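Local coordinates for protein nodulation fucosyltransferase NodZ (Bradyrhizobium sp., PDB 2HHC) that is a bacterial nodulation protein of the GT-B clan, whose fold has two Rossmann-like halves facing each other across a cleft, at residues Ser24-Ala29 against Glu141-Arg146; Gly82-Phe85 against Trp89-Pro92; Ile97-Glu102 against Val127-Leu132; Gln200-Ile205 against Gly234-Val239; Ile205-Ala210 against Gly309-Ile314. All blocks are in the same frame, centred on the assembly; numbering follows the deposited sequence. Where two conformers were deposited one is given.

Contact 1 (Ser24-Ala29 against Glu141-Arg146); sequences SAWSYA and ERLIFR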
# COMPACT_ATOMS: atom_id res chain seq x y z
N SER A 24 -10.04 -1.98 -4.18
CA SER A 24 -10.85 -3.04 -4.80
C SER A 24 -12.18 -3.29 -4.07
O SER A 24 -13.23 -3.41 -4.74
CB SER A 24 -10.04 -4.30 -4.94
OG SER A 24 -8.93 -4.08 -5.80
N ALA A 25 -12.08 -3.39 -2.77
CA ALA A 25 -13.30 -3.57 -1.93
C ALA A 25 -14.23 -2.35 -2.12
O ALA A 25 -15.46 -2.53 -2.30
CB ALA A 25 -12.91 -3.71 -0.50
N TRP A 26 -13.67 -1.15 -2.10
CA TRP A 26 -14.43 0.09 -2.25
C TRP A 26 -15.20 0.06 -3.58
O TRP A 26 -16.36 0.44 -3.68
CB TRP A 26 -13.47 1.33 -2.16
CG TRP A 26 -14.25 2.59 -2.46
CD1 TRP A 26 -14.98 3.35 -1.60
CD2 TRP A 26 -14.47 3.15 -3.76
NE1 TRP A 26 -15.58 4.37 -2.27
CE2 TRP A 26 -15.34 4.23 -3.62
CE3 TRP A 26 -13.99 2.81 -5.05
CZ2 TRP A 26 -15.74 5.01 -4.71
CZ3 TRP A 26 -14.40 3.54 -6.12
CH2 TRP A 26 -15.27 4.62 -5.96
N SER A 27 -14.53 -0.36 -4.65
CA SER A 27 -15.11 -0.32 -5.96
C SER A 27 -16.33 -1.25 -6.02
O SER A 27 -17.35 -0.90 -6.58
CB SER A 27 -14.06 -0.73 -6.98
OG SER A 27 -14.63 -0.80 -8.26
N TYR A 28 -16.24 -2.42 -5.41
CA TYR A 28 -17.38 -3.34 -5.40
C TYR A 28 -18.52 -2.80 -4.52
O TYR A 28 -19.69 -2.89 -4.92
CB TYR A 28 -16.99 -4.74 -4.97
CG TYR A 28 -18.04 -5.77 -5.29
CD1 TYR A 28 -18.27 -6.14 -6.59
CD2 TYR A 28 -18.81 -6.36 -4.28
CE1 TYR A 28 -19.24 -7.05 -6.92
CE2 TYR A 28 -19.80 -7.30 -4.60
CZ TYR A 28 -19.99 -7.64 -5.93
OH TYR A 28 -20.95 -8.58 -6.32
N ALA A 29 -18.18 -2.20 -3.40
CA ALA A 29 -19.19 -1.55 -2.53
C ALA A 29 -19.92 -0.44 -3.29
O ALA A 29 -21.15 -0.29 -3.19
CB ALA A 29 -18.55 -1.00 -1.30
N GLU A 141 -7.94 3.35 -7.07
CA GLU A 141 -6.75 3.47 -6.24
C GLU A 141 -6.52 4.94 -5.90
O GLU A 141 -6.22 5.31 -4.75
CB GLU A 141 -5.51 2.91 -6.95
CG GLU A 141 -5.52 1.41 -7.15
CD GLU A 141 -4.32 1.04 -7.99
OE1 GLU A 141 -3.18 1.09 -7.40
OE2 GLU A 141 -4.41 0.84 -9.22
N ARG A 142 -6.60 5.81 -6.89
CA ARG A 142 -6.34 7.24 -6.66
C ARG A 142 -7.40 7.81 -5.74
O ARG A 142 -7.13 8.71 -4.89
CB ARG A 142 -6.34 8.00 -8.01
CG ARG A 142 -5.20 7.61 -8.88
CD ARG A 142 -5.35 8.31 -10.27
NE ARG A 142 -4.29 7.93 -11.19
CZ ARG A 142 -3.10 8.43 -11.14
NH1 ARG A 142 -2.82 9.38 -10.26
NH2 ARG A 142 -2.19 8.03 -12.01
N LEU A 143 -8.63 7.37 -5.91
CA LEU A 143 -9.72 7.84 -5.04
C LEU A 143 -9.45 7.52 -3.58
O LEU A 143 -9.66 8.33 -2.70
CB LEU A 143 -11.05 7.36 -5.58
CG LEU A 143 -12.14 8.16 -4.94
CD1 LEU A 143 -13.22 8.35 -5.95
CD2 LEU A 143 -12.54 7.37 -3.70
N ILE A 144 -8.94 6.35 -3.29
CA ILE A 144 -8.63 6.00 -1.90
C ILE A 144 -7.56 6.93 -1.37
O ILE A 144 -7.70 7.48 -0.27
CB ILE A 144 -8.15 4.54 -1.79
CG1 ILE A 144 -9.34 3.58 -2.02
CG2 ILE A 144 -7.48 4.24 -0.51
CD1 ILE A 144 -10.49 3.70 -1.10
N PHE A 145 -6.46 7.12 -2.10
CA PHE A 145 -5.39 8.03 -1.60
C PHE A 145 -5.84 9.44 -1.36
O PHE A 145 -5.32 10.14 -0.50
CB PHE A 145 -4.15 7.93 -2.47
CG PHE A 145 -3.31 6.71 -2.21
CD1 PHE A 145 -2.49 6.64 -1.09
CD2 PHE A 145 -3.32 5.69 -3.06
CE1 PHE A 145 -1.72 5.56 -0.84
CE2 PHE A 145 -2.54 4.56 -2.79
CZ PHE A 145 -1.78 4.54 -1.66
N ARG A 146 -6.78 9.91 -2.17
CA ARG A 146 -7.27 11.27 -2.04
C ARG A 146 -8.29 11.44 -0.92
O ARG A 146 -8.51 12.58 -0.54
CB ARG A 146 -7.87 11.77 -3.37
CG ARG A 146 -6.86 11.99 -4.47
CD ARG A 146 -7.52 12.49 -5.78
NE ARG A 146 -8.15 13.73 -5.54
CZ ARG A 146 -7.53 14.88 -5.55
NH1 ARG A 146 -6.24 14.91 -5.90
NH2 ARG A 146 -8.19 15.98 -5.29
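Trp26 and Ile144 mark the closest approach of the two helical segments, with the CA of Trp26 8.3 Å from the CA of Ile144. Contact is made by three side chains alone, and no hydrogen bond crosses. Trp26 supplies everything on its side. Its CG stands anti to the backbone N (chi1 174°), which carries the indole out toward residues 141-146. There the six-membered ring meets Leu143. The methyl CD2 of Leu143 lies over one face of the indole, displaced toward the rim, and is 4.1 Å from CZ2 of Trp26. Leu143 stands roughly perpendicular to the Trp26 side chain. Leu143 was modelled in two conformers, so this touch describes one of them. Ile144 reaches the root of the same indole. Its CB does not point straight at the other helix. CG1 sits beside the backbone N, and a further turn (chi2 -59°) brings CD1 of Ile144 to 4.0 Å from CB of Trp26. In the fold, the contact lies in the first Rossmann-like half. Helix 15-32 follows strand 6-10 and packs back on it, with Ala25 and Ala29 resting on Val7. Helix 138-147 lies against another side of helix 15-32. Ile144 also touches Leu22 and Ala23, one turn earlier in that helix. The indole N-H of Trp26 is bonded to the carbonyl oxygen of Ile64. That bond restrains the rotation of the ring, whose side chain also packs on Val67. Leu143 meets Ala65, in the link between strands 63-64 and 67-70. Trp26 and Ile144 are buried.

Contact 2 (Gly82-Phe85 against Trp89-Pro92); sequences GPFF and WNRP. With PO4 (phosphate ion), chain B.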
# COMPACT_ATOMS: atom_id res chain seq x y z
N GLY A 82 -25.06 -12.49 7.41
CA GLY A 82 -24.96 -13.47 6.38
C GLY A 82 -26.19 -13.42 5.50
O GLY A 82 -27.16 -12.69 5.80
N PRO A 83 -26.21 -14.25 4.46
CA PRO A 83 -25.11 -15.14 4.12
C PRO A 83 -23.89 -14.39 3.64
O PRO A 83 -23.99 -13.21 3.22
CB PRO A 83 -25.65 -16.00 2.98
CG PRO A 83 -27.05 -15.65 2.80
CD PRO A 83 -27.39 -14.43 3.61
N PHE A 84 -22.76 -15.10 3.63
CA PHE A 84 -21.47 -14.53 3.27
C PHE A 84 -20.96 -15.05 1.92
O PHE A 84 -21.29 -16.12 1.46
CB PHE A 84 -20.45 -14.86 4.38
CG PHE A 84 -20.88 -14.38 5.75
CD1 PHE A 84 -20.70 -13.06 6.16
CD2 PHE A 84 -21.58 -15.21 6.59
CE1 PHE A 84 -21.18 -12.64 7.37
CE2 PHE A 84 -22.06 -14.76 7.80
CZ PHE A 84 -21.87 -13.52 8.18
N PHE A 85 -20.11 -14.24 1.31
CA PHE A 85 -19.31 -14.62 0.15
C PHE A 85 -17.89 -14.09 0.44
O PHE A 85 -17.73 -12.96 0.90
CB PHE A 85 -19.83 -13.95 -1.12
CG PHE A 85 -19.10 -14.38 -2.37
CD1 PHE A 85 -17.90 -13.79 -2.73
CD2 PHE A 85 -19.58 -15.39 -3.13
CE1 PHE A 85 -17.20 -14.23 -3.85
CE2 PHE A 85 -18.90 -15.80 -4.27
CZ PHE A 85 -17.73 -15.21 -4.62
N TRP A 89 -16.85 -18.44 4.31
CA TRP A 89 -17.22 -17.62 5.45
C TRP A 89 -18.55 -18.01 6.05
O TRP A 89 -18.92 -17.48 7.11
CB TRP A 89 -17.18 -16.12 5.09
CG TRP A 89 -15.73 -15.71 4.89
CD1 TRP A 89 -14.97 -15.80 3.76
CD2 TRP A 89 -14.85 -15.23 5.92
NE1 TRP A 89 -13.69 -15.40 4.01
CE2 TRP A 89 -13.58 -15.05 5.33
CE3 TRP A 89 -15.01 -14.92 7.26
CZ2 TRP A 89 -12.47 -14.60 6.05
CZ3 TRP A 89 -13.92 -14.45 7.97
CH2 TRP A 89 -12.67 -14.29 7.37
N ASN A 90 -19.28 -18.92 5.40
CA ASN A 90 -20.50 -19.47 6.01
C ASN A 90 -20.24 -20.68 6.93
O ASN A 90 -21.17 -21.16 7.58
CB ASN A 90 -21.48 -19.88 4.92
CG ASN A 90 -21.97 -18.70 4.12
OD1 ASN A 90 -22.56 -17.78 4.66
ND2 ASN A 90 -21.72 -18.72 2.86
N ARG A 91 -19.01 -21.19 6.91
CA ARG A 91 -18.63 -22.37 7.71
C ARG A 91 -18.67 -22.04 9.18
O ARG A 91 -18.41 -20.90 9.56
CB ARG A 91 -17.24 -22.88 7.29
CG ARG A 91 -17.21 -23.35 5.85
CD ARG A 91 -16.07 -24.27 5.48
NE ARG A 91 -15.75 -24.13 4.05
CZ ARG A 91 -16.55 -24.44 3.02
NH1 ARG A 91 -17.75 -24.95 3.21
NH2 ARG A 91 -16.13 -24.23 1.78
N PRO A 92 -18.94 -23.04 10.03
CA PRO A 92 -18.84 -22.82 11.46
C PRO A 92 -17.47 -22.32 11.87
O PRO A 92 -16.48 -22.67 11.20
CB PRO A 92 -19.09 -24.19 12.03
CG PRO A 92 -19.97 -24.86 11.01
CD PRO A 92 -19.36 -24.41 9.72
P PO4 B . -14.77 -21.65 -0.93
O1 PO4 B . -13.53 -22.12 -1.69
O2 PO4 B . -14.80 -20.10 -0.61
O3 PO4 B . -15.97 -22.05 -1.76
O4 PO4 B . -14.84 -22.47 0.34
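Asn90 turns its CG to the side of its own backbone N (chi1 -65°), and a second twist at chi2 sets its amide against the backbone of Phe84. Two hydrogen bonds result. Phe84 N donates to Asn90 OD1 at 2.9 Å, nearly straight at 166°. Asn90 ND2 donates to Phe84 O at 3.0 Å in a more bent bond, with the acceptor tilted out of the amide plane. One side-chain amide thus holds both the N-H and the C=O of a single residue. OD1 of Asn90 also lies at the edge of the Phe84 ring, 3.4 Å from CD2. Phe84 belongs to strand 84-85, an edge strand of the first Rossmann-like sheet. Phe85 bonds to strand 125-128 through its backbone. Asn90 comes from the loop that follows strand 84-85. Beside these bonds, CB of Phe84 packs 3.6 Å from CB of Trp89. The indole continues past Phe84, and its NE1 bonds to Glu107. CA of Gly82 covers part of one face of the Phe84 ring, close to the cis peptide before Pro83. Arg91, modelled in two conformers, makes a doubtful, weak bond to a phosphate ion, which Trp88 N also binds.

Contact 3 (Ile97-Glu102 against Val127-Leu132); sequences INRPDE and VCDACL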
# COMPACT_ATOMS: atom_id res chain seq x y z
N ILE A 97 -10.76 -22.19 11.68
CA ILE A 97 -9.43 -22.11 12.33
C ILE A 97 -8.36 -22.34 11.26
O ILE A 97 -7.36 -21.63 11.21
CB ILE A 97 -9.31 -23.10 13.47
CG1 ILE A 97 -10.29 -22.84 14.62
CG2 ILE A 97 -7.89 -23.13 14.05
CD1 ILE A 97 -10.03 -21.59 15.37
N ASN A 98 -8.54 -23.37 10.42
CA ASN A 98 -7.59 -23.68 9.34
C ASN A 98 -7.83 -22.75 8.15
O ASN A 98 -8.87 -22.86 7.49
CB ASN A 98 -7.85 -25.06 8.79
CG ASN A 98 -6.79 -25.54 7.84
OD1 ASN A 98 -5.62 -25.16 7.90
ND2 ASN A 98 -7.20 -26.43 6.96
N ARG A 99 -6.91 -21.84 7.90
CA ARG A 99 -7.04 -20.91 6.77
C ARG A 99 -5.71 -20.83 6.01
O ARG A 99 -5.03 -19.83 6.09
CB ARG A 99 -7.57 -19.55 7.27
CG ARG A 99 -7.90 -18.56 6.15
CD ARG A 99 -8.61 -17.31 6.58
NE ARG A 99 -8.70 -16.40 5.43
CZ ARG A 99 -9.55 -16.53 4.43
NH1 ARG A 99 -10.48 -17.45 4.47
NH2 ARG A 99 -9.49 -15.72 3.40
N PRO A 100 -5.39 -21.90 5.25
CA PRO A 100 -4.12 -21.99 4.55
C PRO A 100 -4.10 -21.10 3.32
O PRO A 100 -5.14 -20.65 2.86
CB PRO A 100 -4.10 -23.44 4.10
CG PRO A 100 -5.48 -23.82 3.99
CD PRO A 100 -6.22 -23.08 5.02
N ASP A 101 -2.89 -20.92 2.79
CA ASP A 101 -2.70 -20.03 1.66
C ASP A 101 -3.52 -20.49 0.46
O ASP A 101 -4.09 -19.63 -0.21
CB ASP A 101 -1.20 -19.91 1.31
CG ASP A 101 -0.46 -18.92 2.21
OD1 ASP A 101 -1.03 -18.33 3.16
OD2 ASP A 101 0.75 -18.70 1.93
N GLU A 102 -3.67 -21.79 0.27
CA GLU A 102 -4.48 -22.30 -0.86
C GLU A 102 -5.91 -21.76 -0.79
O GLU A 102 -6.49 -21.41 -1.82
CB GLU A 102 -4.40 -23.82 -1.04
CG GLU A 102 -5.02 -24.68 0.01
CD GLU A 102 -5.04 -26.12 -0.44
OE1 GLU A 102 -5.82 -26.49 -1.37
OE2 GLU A 102 -4.22 -26.90 0.11
N VAL A 127 -16.80 -10.80 2.26
CA VAL A 127 -15.62 -10.69 3.13
C VAL A 127 -14.41 -10.80 2.24
O VAL A 127 -14.16 -11.85 1.61
CB VAL A 127 -15.56 -11.81 4.21
CG1 VAL A 127 -14.32 -11.55 5.13
CG2 VAL A 127 -16.85 -11.85 4.97
N CYS A 128 -13.64 -9.72 2.14
CA CYS A 128 -12.43 -9.67 1.36
C CYS A 128 -11.21 -9.87 2.26
O CYS A 128 -10.88 -8.99 3.02
CB CYS A 128 -12.28 -8.32 0.63
SG CYS A 128 -13.61 -7.94 -0.54
N ASP A 129 -10.62 -11.06 2.20
CA ASP A 129 -9.52 -11.41 3.10
C ASP A 129 -8.42 -12.18 2.33
O ASP A 129 -7.96 -13.26 2.67
CB ASP A 129 -10.06 -12.21 4.32
CG ASP A 129 -9.15 -12.23 5.49
OD1 ASP A 129 -7.99 -11.70 5.49
OD2 ASP A 129 -9.63 -12.80 6.52
N ALA A 130 -8.02 -11.54 1.23
CA ALA A 130 -6.99 -11.96 0.33
C ALA A 130 -6.41 -10.73 -0.35
O ALA A 130 -6.94 -9.63 -0.23
CB ALA A 130 -7.53 -12.91 -0.70
N CYS A 131 -5.36 -10.92 -1.12
CA CYS A 131 -4.75 -9.83 -1.84
C CYS A 131 -5.62 -9.45 -3.03
O CYS A 131 -5.90 -10.29 -3.87
CB CYS A 131 -3.39 -10.22 -2.34
SG CYS A 131 -2.50 -8.88 -3.14
N LEU A 132 -6.01 -8.19 -3.10
CA LEU A 132 -6.83 -7.68 -4.19
C LEU A 132 -6.09 -6.62 -5.00
O LEU A 132 -6.72 -5.81 -5.71
CB LEU A 132 -8.21 -7.22 -3.70
CG LEU A 132 -9.10 -8.35 -3.15
CD1 LEU A 132 -10.41 -7.78 -2.73
CD2 LEU A 132 -9.36 -9.45 -4.18
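Arg99 donates from NH2 to the backbone oxygen of Asp129, 3.0 Å from NH2 to O with an N-H...O angle of 154°. The oxygen lies at the edge of the guanidinium, in its plane. NH2, however, stands well above the carbonyl plane of Asp129, not on a lone pair. A long salt bridge accompanies this bond, with NE of Arg99 3.9 Å from OD2 of Asp129. That oxygen is well out of the guanidinium plane, so the link is one of charge only. The carboxylate and guanidinium planes are 21° apart. Arg99 spans the gap with an extended chain from CG to NE. Both residues have stronger charged partners: Glu107 for Arg99, and Arg12 and Arg10 for Asp129. The contact joins parts of the beta-alpha-beta unit made by strand 84-85, helix 101-116 and strand 125-128, in the first Rossmann-like half. Arg99 precedes Pro100, the N-cap of helix 101-116, and Asp129 directly follows strand 125-128. Packing between the segments is slight: NH2 of Arg99 passes 3.7 Å from CB of Asp129. Further out, Arg99 rests on Ile104, makes a cation-pi contact with Trp88, and shares Trp89 with Asp129 as a packing neighbour.

Contact 4 (Gln200-Ile205 against Gly234-Val239); sequences QVCMAI and GLFPDV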
# COMPACT_ATOMS: atom_id res chain seq x y z
N GLN A 200 23.06 -3.59 -9.22
CA GLN A 200 21.87 -3.25 -10.02
C GLN A 200 21.25 -1.95 -9.57
O GLN A 200 20.90 -1.13 -10.40
CB GLN A 200 20.85 -4.40 -9.96
CG GLN A 200 21.32 -5.58 -10.70
CD GLN A 200 20.35 -6.74 -10.69
OE1 GLN A 200 19.50 -6.86 -9.82
NE2 GLN A 200 20.48 -7.60 -11.70
N VAL A 201 21.11 -1.76 -8.27
CA VAL A 201 20.65 -0.53 -7.70
C VAL A 201 21.52 0.64 -8.09
O VAL A 201 21.04 1.71 -8.41
CB VAL A 201 20.57 -0.62 -6.14
CG1 VAL A 201 20.32 0.73 -5.52
CG2 VAL A 201 19.46 -1.64 -5.73
N CYS A 202 22.83 0.43 -8.06
CA CYS A 202 23.72 1.48 -8.50
C CYS A 202 23.53 1.83 -9.96
O CYS A 202 23.57 3.02 -10.28
CB CYS A 202 25.19 1.16 -8.23
SG CYS A 202 25.60 1.06 -6.45
N MET A 203 23.38 0.83 -10.82
CA MET A 203 23.11 1.07 -12.24
C MET A 203 21.82 1.88 -12.43
O MET A 203 21.77 2.79 -13.28
CB MET A 203 22.88 -0.25 -13.00
CG MET A 203 23.91 -1.36 -12.82
SD MET A 203 23.50 -2.69 -13.97
CE MET A 203 23.19 -4.15 -13.04
N ALA A 204 20.78 1.55 -11.68
CA ALA A 204 19.51 2.29 -11.75
C ALA A 204 19.71 3.73 -11.32
O ALA A 204 19.17 4.64 -11.95
CB ALA A 204 18.44 1.62 -10.91
N ILE A 205 20.46 3.96 -10.23
CA ILE A 205 20.70 5.32 -9.77
C ILE A 205 21.49 6.13 -10.80
O ILE A 205 21.15 7.27 -11.08
CB ILE A 205 21.34 5.33 -8.36
CG1 ILE A 205 20.38 4.77 -7.30
CG2 ILE A 205 21.75 6.75 -7.95
CD1 ILE A 205 21.05 4.50 -5.99
N GLY A 234 27.56 5.93 0.49
CA GLY A 234 28.99 6.09 0.24
C GLY A 234 29.38 6.07 -1.23
O GLY A 234 30.50 6.37 -1.54
N LEU A 235 28.38 5.73 -2.08
CA LEU A 235 28.61 5.59 -3.53
C LEU A 235 28.08 6.75 -4.37
O LEU A 235 28.49 6.89 -5.56
CB LEU A 235 27.99 4.27 -4.05
CG LEU A 235 28.85 3.05 -3.65
CD1 LEU A 235 28.07 1.77 -3.73
CD2 LEU A 235 30.06 2.94 -4.48
N PHE A 236 27.23 7.61 -3.79
CA PHE A 236 26.60 8.73 -4.51
C PHE A 236 26.57 9.91 -3.61
O PHE A 236 26.48 9.74 -2.39
CB PHE A 236 25.19 8.38 -4.96
CG PHE A 236 25.15 7.25 -5.93
CD1 PHE A 236 25.34 7.46 -7.29
CD2 PHE A 236 24.99 5.95 -5.48
CE1 PHE A 236 25.32 6.41 -8.16
CE2 PHE A 236 24.99 4.86 -6.37
CZ PHE A 236 25.15 5.09 -7.71
N PRO A 237 26.64 11.12 -4.18
CA PRO A 237 26.46 12.28 -3.36
C PRO A 237 24.99 12.56 -3.08
O PRO A 237 24.07 12.14 -3.82
CB PRO A 237 27.06 13.40 -4.22
CG PRO A 237 26.73 12.96 -5.61
CD PRO A 237 26.81 11.44 -5.60
N ASP A 238 24.78 13.27 -1.99
CA ASP A 238 23.46 13.84 -1.68
C ASP A 238 22.39 12.78 -1.47
O ASP A 238 21.24 12.98 -1.80
CB ASP A 238 23.03 14.89 -2.74
CG ASP A 238 24.05 16.00 -2.89
OD1 ASP A 238 24.36 16.64 -1.85
OD2 ASP A 238 24.60 16.18 -4.00
N VAL A 239 22.78 11.65 -0.85
CA VAL A 239 21.83 10.63 -0.45
C VAL A 239 21.34 10.91 0.97
O VAL A 239 22.15 11.22 1.89
CB VAL A 239 22.46 9.22 -0.52
CG1 VAL A 239 21.47 8.16 -0.04
CG2 VAL A 239 22.89 8.89 -1.94
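Ile205 sets a methyl group almost squarely on the ring of Phe236. CG2 of Ile205 is 3.6 Å from the centroid of the Phe236 ring and only 12° off the ring normal, a clear CH-pi contact over the centre of one face. The same ring meets sulfur at its edge. SG of Cys202 lies 5.1 Å from the centroid of the Phe236 ring, 79° off the normal, in a sulfur-aromatic contact. The nearest pair there is SG of Cys202 and CE2 of Phe236, at 3.8 Å. CB of Cys202 lies in the ring plane, also at the edge. Cys202 and Ile205 are three residues apart on one helix, so a single helix surface takes both the face and the edge of the phenyl group. The backbone also comes near, obliquely, with CZ of Phe236 3.7 Å from O of Cys202. This is the second Rossmann-like half. Helix 192-209 covers the sheet, and Ile205 and Ala204 touch Ile281 on strand 279-283. Phe236 lies in the connection between helix 226-235 and the short edge strand 239-240. Its ring therefore ties that connection to helix 192-209. Ile205 holds CG2 anti to its backbone N, which presents this methyl to the ring, while its CD1 comes 4.0 Å from CE2 of Phe236. Leu235 adds CD1, 3.7 Å from SG of Cys202, and remains largely at the surface. Ile205 also packs on Val232 of helix 226-235. Arg206 and Lys209 touch Phe236 as well.

Contact 5 (Ile205-Ala210 against Gly309-Ile314); sequences IRKAKA and GHLTMI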
# COMPACT_ATOMS: atom_id res chain seq x y z
N ILE A 205 20.46 3.96 -10.23
CA ILE A 205 20.70 5.32 -9.77
C ILE A 205 21.49 6.13 -10.80
O ILE A 205 21.15 7.27 -11.08
CB ILE A 205 21.34 5.33 -8.36
CG1 ILE A 205 20.38 4.77 -7.30
CG2 ILE A 205 21.75 6.75 -7.95
CD1 ILE A 205 21.05 4.50 -5.99
N ARG A 206 22.52 5.53 -11.39
CA ARG A 206 23.30 6.20 -12.43
C ARG A 206 22.38 6.60 -13.61
O ARG A 206 22.49 7.73 -14.13
CB ARG A 206 24.48 5.32 -12.88
CG ARG A 206 25.49 5.15 -11.75
CD ARG A 206 26.68 4.26 -12.04
NE ARG A 206 27.50 4.17 -10.82
CZ ARG A 206 27.90 3.07 -10.20
NH1 ARG A 206 27.71 1.86 -10.73
NH2 ARG A 206 28.57 3.20 -9.05
N LYS A 207 21.48 5.70 -14.01
CA LYS A 207 20.54 5.96 -15.10
C LYS A 207 19.64 7.12 -14.77
O LYS A 207 19.46 8.04 -15.58
CB LYS A 207 19.74 4.69 -15.48
CG LYS A 207 18.58 4.90 -16.50
CD LYS A 207 17.95 3.54 -16.84
CE LYS A 207 16.75 3.63 -17.79
NZ LYS A 207 17.13 3.98 -19.17
N ALA A 208 19.10 7.11 -13.56
CA ALA A 208 18.23 8.18 -13.11
C ALA A 208 18.96 9.51 -13.06
O ALA A 208 18.39 10.56 -13.42
CB ALA A 208 17.66 7.84 -11.72
N LYS A 209 20.20 9.49 -12.59
CA LYS A 209 20.97 10.74 -12.43
C LYS A 209 21.41 11.36 -13.74
O LYS A 209 21.71 12.57 -13.77
CB LYS A 209 22.20 10.50 -11.55
CG LYS A 209 21.90 10.50 -10.06
CD LYS A 209 23.15 10.35 -9.20
CE LYS A 209 23.88 11.70 -9.18
NZ LYS A 209 25.23 11.53 -8.68
N ALA A 210 21.47 10.55 -14.80
CA ALA A 210 21.83 11.02 -16.15
C ALA A 210 20.68 11.74 -16.89
O ALA A 210 20.91 12.37 -17.93
CB ALA A 210 22.29 9.85 -16.96
N GLY A 309 17.86 -8.01 -16.26
CA GLY A 309 19.19 -7.41 -16.34
C GLY A 309 19.18 -6.03 -17.00
O GLY A 309 20.18 -5.29 -16.92
N HIS A 310 18.06 -5.69 -17.65
CA HIS A 310 17.94 -4.46 -18.42
C HIS A 310 16.98 -3.53 -17.71
O HIS A 310 15.94 -3.95 -17.26
CB HIS A 310 17.41 -4.75 -19.82
N LEU A 311 17.37 -2.27 -17.64
CA LEU A 311 16.58 -1.21 -17.00
C LEU A 311 15.61 -0.63 -18.01
O LEU A 311 15.95 -0.49 -19.18
CB LEU A 311 17.51 -0.10 -16.53
CG LEU A 311 18.25 -0.30 -15.21
CD1 LEU A 311 19.44 0.65 -15.08
CD2 LEU A 311 17.29 -0.08 -14.07
N THR A 312 14.42 -0.30 -17.57
CA THR A 312 13.51 0.45 -18.41
C THR A 312 13.03 1.69 -17.67
O THR A 312 13.14 1.79 -16.44
CB THR A 312 12.33 -0.42 -18.88
OG1 THR A 312 11.66 0.23 -19.96
CG2 THR A 312 11.34 -0.69 -17.77
N MET A 313 12.56 2.66 -18.45
CA MET A 313 12.01 3.88 -17.89
C MET A 313 10.63 4.08 -18.46
O MET A 313 10.40 3.90 -19.66
CB MET A 313 12.91 5.06 -18.23
CG MET A 313 13.20 5.94 -17.07
SD MET A 313 13.18 7.68 -17.40
CE MET A 313 11.50 7.93 -17.97
N ILE A 314 9.72 4.48 -17.58
CA ILE A 314 8.34 4.68 -17.91
C ILE A 314 7.98 6.13 -17.59
O ILE A 314 8.19 6.61 -16.48
CB ILE A 314 7.46 3.71 -17.09
CG1 ILE A 314 7.93 2.27 -17.36
CG2 ILE A 314 6.00 3.91 -17.40
CD1 ILE A 314 7.20 1.22 -16.52
O HOH W 1 18.73 1.41 -19.65
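No ring face or ring edge takes part where Lys207 meets Leu311 and Met313. The contact is made by aliphatic chains, and the imidazole of nearby His310 was not modelled. CG of Lys207 is anti to the backbone N (chi1 172°), and the chain stays extended as far as CE, so it lies along Leu311. They run alongside each other, pointing opposite ways. CD of Lys207 is 3.7 Å from CB of Leu311 and also 3.7 Å from CD1 of Leu311. Further out, CE of Lys207 reaches CB of Met313 at 4.1 Å, crossing it at a slant. Met313 was modelled in two conformers, and its sulfur end turns from the helix. Lys207 bends at its last torsion (chi4 72°), which turns NZ off the line of the chain. NZ of Lys207 donates to a water 3.1 Å away. The water in turn makes a weak bond to O of Leu311. No direct hydrogen bond joins the segments. The methylenes of Lys207 lie against Leu311 and Met313, while its ammonium group meets water. CD1 of Leu311 also reaches the backbone of Met203 and Ala204, and its side chain touches Phe303. The axes of helix 205-209 and strand 311-314 come within 10.2 Å, with directions 39° apart. Strand 311-315 is an edge strand of its sheet and runs antiparallel to strand 299-303. Helix 192-209 packs across the sheet and reaches this edge through Lys207, in the second Rossmann-like half of a GT-B fold.

From the N terminus, contact 1 opens first, on helix 15-32, and closes on helix 138-147. Contacts 2 and 3 both fall within this long loop. Contact 2 closes a short loop from strand 84-85. Contact 3 then joins the start of helix 101-116 to the end of strand 125-128. Contacts 2 and 3 touch, and their strands are neighbours in the first sheet. Leu132 O of contact 3 probably bonds Ser24 OG of contact 1. Contacts 4 and 5 come later, in the second half. They share Ile205 on helix 192-209, and their segments alternate along the chain. Contact 4 ties that helix to the chain between helix 226-235 and strand 239-240, contact 5 to edge strand 311-315.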